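Local coordinates for Lmo2125 protein (Listeria monocytogenes serovar 1/2a, PDB 5TU0) that binds maltose and, as a lipoprotein of the bacterial solute-binding protein 1 family, probably delivers it to a membrane transporter for uptake, at residues D226-G231 with A244-A249; I258-L261 with K265-S268. The protein carries 2 engineered substitutions. All coordinates share one frame; numbering follows the deposited sequence.

Followed from the N terminus, the chain closes two separate loops in series. Interaction 1 comes first: helix 217-229 ends, the chain runs through strand 235-238, and helix 243-248 returns to pack its Tyr246 against the first helix. Strand 253-256 then leads into interaction 2, where 258-261 and 265-268 fold back on each other across a three-residue turn before strand 272-278. Neither loop encloses or crosses the other, and the two contacts do not touch, their nearest atoms being about 12 Å apart. Strand 235-238 links them: Ile236 meets Phe228 and Tyr246 of interaction 1, while Leu237 meets Ile258 and Tyr267 of interaction 2.

Interaction 1 of 2, residues D226-G231 with A244-A249; sequences DQFVKG and ANYKEA
Phe228 and Tyr246 form a T-shaped (edge-to-face) aromatic pair, which joins the end of helix 217-229 to helix 243-248. The ring centroids lie 4.9 Å apart with the planes at 66°, and it is the Phe228 edge that addresses the Tyr246 face. Phe228 CD2 comes 3.7 Å from Tyr246 CE1, above the ring but offset toward the rim, while CE2 of Phe228 lies beside the CG and CD2 end of the same face. Phe228 reaches this position with CG anti to the backbone N (chi1 -170°).

Aliphatic packing supplies the rest. The two methyls of Val229 divide the work: CG2 meets the Tyr246 ring at its edge, 3.9 Å from CD1, and CG1 touches CB of Ala249 at 3.6 Å. Tyr246 is therefore contacted over a face by one residue and at its rim by the next.

No hydrogen bond crosses between the two segments themselves. Within 226-231, Lys230 NZ and Asp226 OD1 make a salt bridge at 3.0 Å, one turn apart. A Schellman motif ends the first helix: Gly231, at positive phi (71°), is its C-prime residue, and its N bonds to Phe228 O at 3.1 Å, with Lys232 N reaching Gln227 O.

Around the contact, the hydroxyl of Tyr246 is hydrogen-bonded to Gln225 of helix 217-229, and its ring makes a second edge-to-face pair with Tyr119 of strand 105-121. Ile236 of strand 235-238 touches both Phe228 and Tyr246, joining the two helices to the mixed sheet.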
ATOM      1  N   ASP A 226     -10.625  11.439  13.530  1.00 36.49           N
ATOM      2  CA  ASP A 226     -11.294  12.020  14.675  1.00 38.16           C
ATOM      3  C   ASP A 226     -12.726  11.457  14.776  1.00 37.14           C
ATOM      4  O   ASP A 226     -13.163  11.083  15.870  1.00 37.11           O
ATOM      5  CB  ASP A 226     -11.297  13.554  14.564  1.00 39.50           C
ATOM      6  CG  ASP A 226     -11.868  14.237  15.796  1.00 42.17           C
ATOM      7  OD1 ASP A 226     -11.274  14.090  16.893  1.00 43.32           O
ATOM      8  OD2 ASP A 226     -12.881  14.960  15.656  1.00 43.57           O
ATOM      9  N   GLN A 227     -13.444  11.386  13.648  1.00 35.62           N
ATOM     10  CA  GLN A 227     -14.830  10.858  13.650  1.00 36.00           C
ATOM     11  C   GLN A 227     -14.889   9.370  14.021  1.00 35.56           C
ATOM     12  O   GLN A 227     -15.730   8.946  14.828  1.00 36.58           O
ATOM     13  CB  GLN A 227     -15.518  11.081  12.298  1.00 34.99           C
ATOM     14  CG  GLN A 227     -15.693  12.549  11.918  1.00 35.22           C
ATOM     15  CD  GLN A 227     -16.668  13.293  12.817  1.00 37.15           C
ATOM     16  OE1 GLN A 227     -16.328  14.334  13.395  1.00 38.67           O
ATOM     17  NE2 GLN A 227     -17.874  12.771  12.942  1.00 36.38           N
ATOM     18  N   PHE A 228     -14.008   8.570  13.440  1.00 33.74           N
ATOM     19  CA  PHE A 228     -14.015   7.150  13.751  1.00 34.10           C
ATOM     20  C   PHE A 228     -13.608   6.870  15.214  1.00 35.22           C
ATOM     21  O   PHE A 228     -14.286   6.111  15.920  1.00 36.95           O
ATOM     22  CB  PHE A 228     -13.116   6.383  12.787  1.00 32.20           C
ATOM     23  CG  PHE A 228     -13.265   4.901  12.893  1.00 32.28           C
ATOM     24  CD1 PHE A 228     -14.413   4.283  12.450  1.00 31.63           C
ATOM     25  CD2 PHE A 228     -12.250   4.115  13.439  1.00 34.08           C
ATOM     26  CE1 PHE A 228     -14.566   2.915  12.551  1.00 32.33           C
ATOM     27  CE2 PHE A 228     -12.392   2.735  13.534  1.00 33.73           C
ATOM     28  CZ  PHE A 228     -13.549   2.135  13.084  1.00 33.10           C
ATOM     29  N   VAL A 229     -12.521   7.500  15.668  1.00 36.52           N
ATOM     30  CA  VAL A 229     -12.004   7.307  17.043  1.00 38.43           C
ATOM     31  C   VAL A 229     -12.968   7.829  18.116  1.00 40.32           C
ATOM     32  O   VAL A 229     -12.918   7.381  19.270  1.00 41.18           O
ATOM     33  CB  VAL A 229     -10.572   7.896  17.215  1.00 39.23           C
ATOM     34  CG1 VAL A 229     -10.112   7.857  18.660  1.00 42.02           C
ATOM     35  CG2 VAL A 229      -9.585   7.119  16.357  1.00 38.72           C
ATOM     36  N   LYS A 230     -13.861   8.746  17.745  1.00 39.80           N
ATOM     37  CA  LYS A 230     -14.843   9.259  18.701  1.00 40.78           C
ATOM     38  C   LYS A 230     -16.213   8.605  18.578  1.00 39.17           C
ATOM     39  O   LYS A 230     -17.171   9.057  19.207  1.00 39.49           O
ATOM     40  CB  LYS A 230     -14.941  10.788  18.600  1.00 43.31           C
ATOM     41  CG  LYS A 230     -13.693  11.459  19.135  1.00 45.20           C
ATOM     42  CD  LYS A 230     -13.736  12.965  19.000  1.00 47.72           C
ATOM     43  CE  LYS A 230     -12.524  13.577  19.679  1.00 49.94           C
ATOM     44  NZ  LYS A 230     -12.467  15.046  19.453  1.00 51.82           N
ATOM     45  N   GLY A 231     -16.306   7.527  17.800  1.00 36.99           N
ATOM     46  CA  GLY A 231     -17.577   6.808  17.657  1.00 37.32           C
ATOM     47  C   GLY A 231     -18.662   7.523  16.852  1.00 36.76           C
ATOM     48  O   GLY A 231     -19.844   7.271  17.065  1.00 36.30           O
ATOM     49  N   ALA A 244      -3.316   0.011  15.052  1.00 40.42           N
ATOM     50  CA  ALA A 244      -2.647   0.298  16.325  1.00 42.56           C
ATOM     51  C   ALA A 244      -3.309   1.472  17.059  1.00 43.71           C
ATOM     52  O   ALA A 244      -3.529   1.393  18.264  1.00 45.60           O
ATOM     53  CB  ALA A 244      -1.163   0.581  16.098  1.00 42.60           C
ATOM     54  N   ASN A 245      -3.630   2.545  16.331  1.00 43.64           N
ATOM     55  CA  ASN A 245      -4.305   3.722  16.915  1.00 44.89           C
ATOM     56  C   ASN A 245      -5.692   3.402  17.436  1.00 45.00           C
ATOM     57  O   ASN A 245      -6.111   3.935  18.464  1.00 46.22           O
ATOM     58  CB  ASN A 245      -4.453   4.855  15.887  1.00 45.37           C
ATOM     59  CG  ASN A 245      -3.126   5.418  15.436  1.00 47.60           C
ATOM     60  OD1 ASN A 245      -2.148   5.379  16.166  1.00 51.82           O
ATOM     61  ND2 ASN A 245      -3.094   5.964  14.229  1.00 48.97           N
ATOM     62  N   TYR A 246      -6.429   2.562  16.719  1.00 44.01           N
ATOM     63  CA  TYR A 246      -7.781   2.217  17.162  1.00 43.92           C
ATOM     64  C   TYR A 246      -7.707   1.316  18.390  1.00 45.09           C
ATOM     65  O   TYR A 246      -8.588   1.367  19.232  1.00 44.90           O
ATOM     66  CB  TYR A 246      -8.606   1.580  16.038  1.00 41.70           C
ATOM     67  CG  TYR A 246      -8.564   2.353  14.728  1.00 40.40           C
ATOM     68  CD1 TYR A 246      -8.552   3.746  14.716  1.00 40.13           C
ATOM     69  CD2 TYR A 246      -8.591   1.688  13.509  1.00 39.32           C
ATOM     70  CE1 TYR A 246      -8.518   4.451  13.532  1.00 39.79           C
ATOM     71  CE2 TYR A 246      -8.563   2.389  12.309  1.00 38.33           C
ATOM     72  CZ  TYR A 246      -8.527   3.771  12.330  1.00 38.51           C
ATOM     73  OH  TYR A 246      -8.496   4.478  11.157  1.00 37.43           O
ATOM     74  N   LYS A 247      -6.660   0.488  18.470  1.00 47.51           N
ATOM     75  CA  LYS A 247      -6.427  -0.366  19.654  1.00 51.58           C
ATOM     76  C   LYS A 247      -6.085   0.508  20.864  1.00 52.86           C
ATOM     77  O   LYS A 247      -6.596   0.277  21.959  1.00 53.53           O
ATOM     78  CB  LYS A 247      -5.317  -1.394  19.406  1.00 54.05           C
ATOM     79  CG  LYS A 247      -5.717  -2.481  18.423  1.00 55.66           C
ATOM     80  CD  LYS A 247      -4.660  -3.567  18.239  1.00 57.78           C
ATOM     81  CE  LYS A 247      -3.445  -3.055  17.498  1.00 59.27           C
ATOM     82  NZ  LYS A 247      -2.486  -4.149  17.176  1.00 61.71           N
ATOM     83  N   GLU A 248      -5.235   1.516  20.651  1.00 53.97           N
ATOM     84  CA  GLU A 248      -4.867   2.478  21.711  1.00 56.26           C
ATOM     85  C   GLU A 248      -6.086   3.247  22.235  1.00 54.55           C
ATOM     86  O   GLU A 248      -6.190   3.504  23.432  1.00 54.39           O
ATOM     87  CB  GLU A 248      -3.836   3.493  21.200  1.00 58.75           C
ATOM     88  CG  GLU A 248      -2.424   2.954  20.986  1.00 62.19           C
ATOM     89  CD  GLU A 248      -1.646   2.726  22.278  1.00 67.10           C
ATOM     90  OE1 GLU A 248      -2.250   2.750  23.379  1.00 69.16           O
ATOM     91  OE2 GLU A 248      -0.410   2.520  22.186  1.00 69.82           O
ATOM     92  N   ALA A 249      -6.994   3.610  21.332  1.00 51.75           N
ATOM     93  CA  ALA A 249      -8.207   4.350  21.696  1.00 51.62           C
ATOM     94  C   ALA A 249      -9.350   3.441  22.196  1.00 52.20           C
ATOM     95  O   ALA A 249     -10.454   3.918  22.459  1.00 50.64           O
ATOM     96  CB  ALA A 249      -8.673   5.195  20.521  1.00 50.28           C
TER

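Interaction 2 of 2, residues I258-L261 with K265-S268; sequences IPTL and KEYS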
ATOM      1  N   ILE A 258     -13.068  -4.445   1.572  1.00 26.63           N
ATOM      2  CA  ILE A 258     -13.793  -3.245   1.146  1.00 25.88           C
ATOM      3  C   ILE A 258     -15.120  -3.708   0.486  1.00 26.02           C
ATOM      4  O   ILE A 258     -15.149  -4.700  -0.259  1.00 26.18           O
ATOM      5  CB  ILE A 258     -12.950  -2.377   0.180  1.00 25.05           C
ATOM      6  CG1 ILE A 258     -11.588  -2.018   0.829  1.00 24.80           C
ATOM      7  CG2 ILE A 258     -13.735  -1.135  -0.228  1.00 24.62           C
ATOM      8  CD1 ILE A 258     -10.594  -1.346  -0.095  1.00 24.45           C
ATOM      9  N   PRO A 259     -16.235  -3.037   0.797  1.00 25.26           N
ATOM     10  CA  PRO A 259     -17.471  -3.504   0.190  1.00 25.69           C
ATOM     11  C   PRO A 259     -17.478  -3.479  -1.345  1.00 24.74           C
ATOM     12  O   PRO A 259     -16.798  -2.668  -1.968  1.00 23.70           O
ATOM     13  CB  PRO A 259     -18.532  -2.548   0.769  1.00 26.19           C
ATOM     14  CG  PRO A 259     -17.932  -2.057   2.038  1.00 26.13           C
ATOM     15  CD  PRO A 259     -16.471  -1.961   1.775  1.00 25.24           C
ATOM     16  N   THR A 260     -18.265  -4.380  -1.924  1.00 25.50           N
ATOM     17  CA  THR A 260     -18.416  -4.515  -3.379  1.00 25.33           C
ATOM     18  C   THR A 260     -19.065  -3.272  -4.003  1.00 25.05           C
ATOM     19  O   THR A 260     -20.030  -2.744  -3.474  1.00 25.18           O
ATOM     20  CB  THR A 260     -19.252  -5.779  -3.678  1.00 26.58           C
ATOM     21  OG1 THR A 260     -18.579  -6.925  -3.115  1.00 27.28           O
ATOM     22  CG2 THR A 260     -19.475  -5.977  -5.195  1.00 26.46           C
ATOM     23  N   LEU A 261     -18.517  -2.804  -5.117  1.00 24.49           N
ATOM     24  CA  LEU A 261     -19.033  -1.626  -5.813  1.00 24.23           C
ATOM     25  C   LEU A 261     -20.387  -1.896  -6.475  1.00 24.76           C
ATOM     26  O   LEU A 261     -20.781  -3.054  -6.648  1.00 25.04           O
ATOM     27  CB  LEU A 261     -18.018  -1.147  -6.860  1.00 24.08           C
ATOM     28  CG  LEU A 261     -16.657  -0.663  -6.330  1.00 23.88           C
ATOM     29  CD1 LEU A 261     -15.620  -0.511  -7.441  1.00 23.68           C
ATOM     30  CD2 LEU A 261     -16.820   0.649  -5.558  1.00 23.80           C
ATOM     31  N   LYS A 265     -18.359  -5.296  -9.062  1.00 27.63           N
ATOM     32  CA  LYS A 265     -16.920  -5.563  -9.037  1.00 28.71           C
ATOM     33  C   LYS A 265     -16.307  -5.110  -7.729  1.00 27.44           C
ATOM     34  O   LYS A 265     -16.882  -4.290  -7.007  1.00 26.58           O
ATOM     35  CB  LYS A 265     -16.228  -4.909 -10.233  1.00 29.49           C
ATOM     36  CG  LYS A 265     -16.754  -5.442 -11.548  1.00 32.08           C
ATOM     37  CD  LYS A 265     -15.932  -4.987 -12.737  1.00 34.61           C
ATOM     38  CE  LYS A 265     -16.406  -5.711 -13.990  1.00 37.70           C
ATOM     39  NZ  LYS A 265     -15.528  -5.483 -15.173  1.00 39.44           N
ATOM     40  N   GLU A 266     -15.149  -5.680  -7.419  1.00 26.68           N
ATOM     41  CA  GLU A 266     -14.440  -5.344  -6.207  1.00 26.59           C
ATOM     42  C   GLU A 266     -13.651  -4.061  -6.350  1.00 26.14           C
ATOM     43  O   GLU A 266     -13.151  -3.725  -7.426  1.00 26.09           O
ATOM     44  CB  GLU A 266     -13.497  -6.479  -5.799  1.00 26.97           C
ATOM     45  CG  GLU A 266     -14.208  -7.780  -5.490  1.00 28.77           C
ATOM     46  CD  GLU A 266     -15.251  -7.610  -4.391  1.00 29.84           C
ATOM     47  OE1 GLU A 266     -14.895  -7.140  -3.302  1.00 31.01           O
ATOM     48  OE2 GLU A 266     -16.422  -7.933  -4.618  1.00 31.78           O
ATOM     49  N   TYR A 267     -13.564  -3.329  -5.242  1.00 25.90           N
ATOM     50  CA  TYR A 267     -12.713  -2.152  -5.141  1.00 24.92           C
ATOM     51  C   TYR A 267     -11.305  -2.717  -5.407  1.00 24.24           C
ATOM     52  O   TYR A 267     -10.954  -3.768  -4.857  1.00 24.17           O
ATOM     53  CB  TYR A 267     -12.825  -1.583  -3.738  1.00 24.62           C
ATOM     54  CG  TYR A 267     -12.462  -0.139  -3.569  1.00 23.46           C
ATOM     55  CD1 TYR A 267     -11.137   0.260  -3.371  1.00 22.81           C
ATOM     56  CD2 TYR A 267     -13.448   0.836  -3.540  1.00 23.66           C
ATOM     57  CE1 TYR A 267     -10.819   1.596  -3.175  1.00 22.20           C
ATOM     58  CE2 TYR A 267     -13.133   2.163  -3.332  1.00 23.22           C
ATOM     59  CZ  TYR A 267     -11.827   2.538  -3.147  1.00 22.72           C
ATOM     60  OH  TYR A 267     -11.535   3.876  -2.963  1.00 23.11           O
ATOM     61  N   SER A 268     -10.522  -2.012  -6.218  0.60 23.44           N
ATOM     62  CA  SER A 268      -9.209  -2.502  -6.651  0.60 23.16           C
ATOM     63  C   SER A 268      -8.076  -1.565  -6.258  0.60 22.81           C
ATOM     64  O   SER A 268      -7.481  -0.903  -7.108  0.60 22.66           O
ATOM     65  CB  SER A 268      -9.249  -2.712  -8.157  0.60 22.91           C
ATOM     66  OG  SER A 268     -10.295  -3.600  -8.499  0.60 23.17           O
TER
HETATM   67  O   HOH W   1     -14.057  -4.740  -2.852  1.00 36.41           O
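Thr260 and Glu266 join the two arms of a loop that doubles back between strands 253-256 and 272-278, part of the periplasmic-binding-protein fold of this maltose receptor. Neither arm is regular strand, and one direct backbone hydrogen bond links them: Leu261 N to Lys265 O, 2.9 Å, with an N-H...O angle of 149°.

Glu266 starts with its CB directed away from 258-261. CG stands anti to the carbonyl carbon, and the chain then bends at chi2 (-57°), which brings the carboxylate back over the facing arm. CD comes within 3.6 Å of Thr260 OG1. Beyond it the oxygens part: OE2 accepts a bond from that hydroxyl at 2.8 Å, on the syn side and 17° out of the carboxylate plane, whereas OE1 takes a water and the salt bridge from Lys257. The Lys257 ammonium, also weakly hydrogen-bonded to Thr260 OG1, probably favours the charged carboxylate.

Next to these polar groups lies an apolar cluster. Ile258 CG2 rests 3.7 Å from Tyr267 CB, its CD1 approaches the ring obliquely, and Leu261 CD2 reaches Tyr267 CD2. Leu169 of helix 163-172 touches both Leu261 and Tyr267, and the Tyr267 hydroxyl bonds to Phe165 O and Trp160 NE1; Phe132 of helix 132-138 meets Ile258 and Leu261. The loop is thus packed against both helices.

The same water that meets Glu266 OE1 bridges the arms, lying 2.8 Å from Ile258 O and accepting the N-H of Tyr267 N at 2.8 Å.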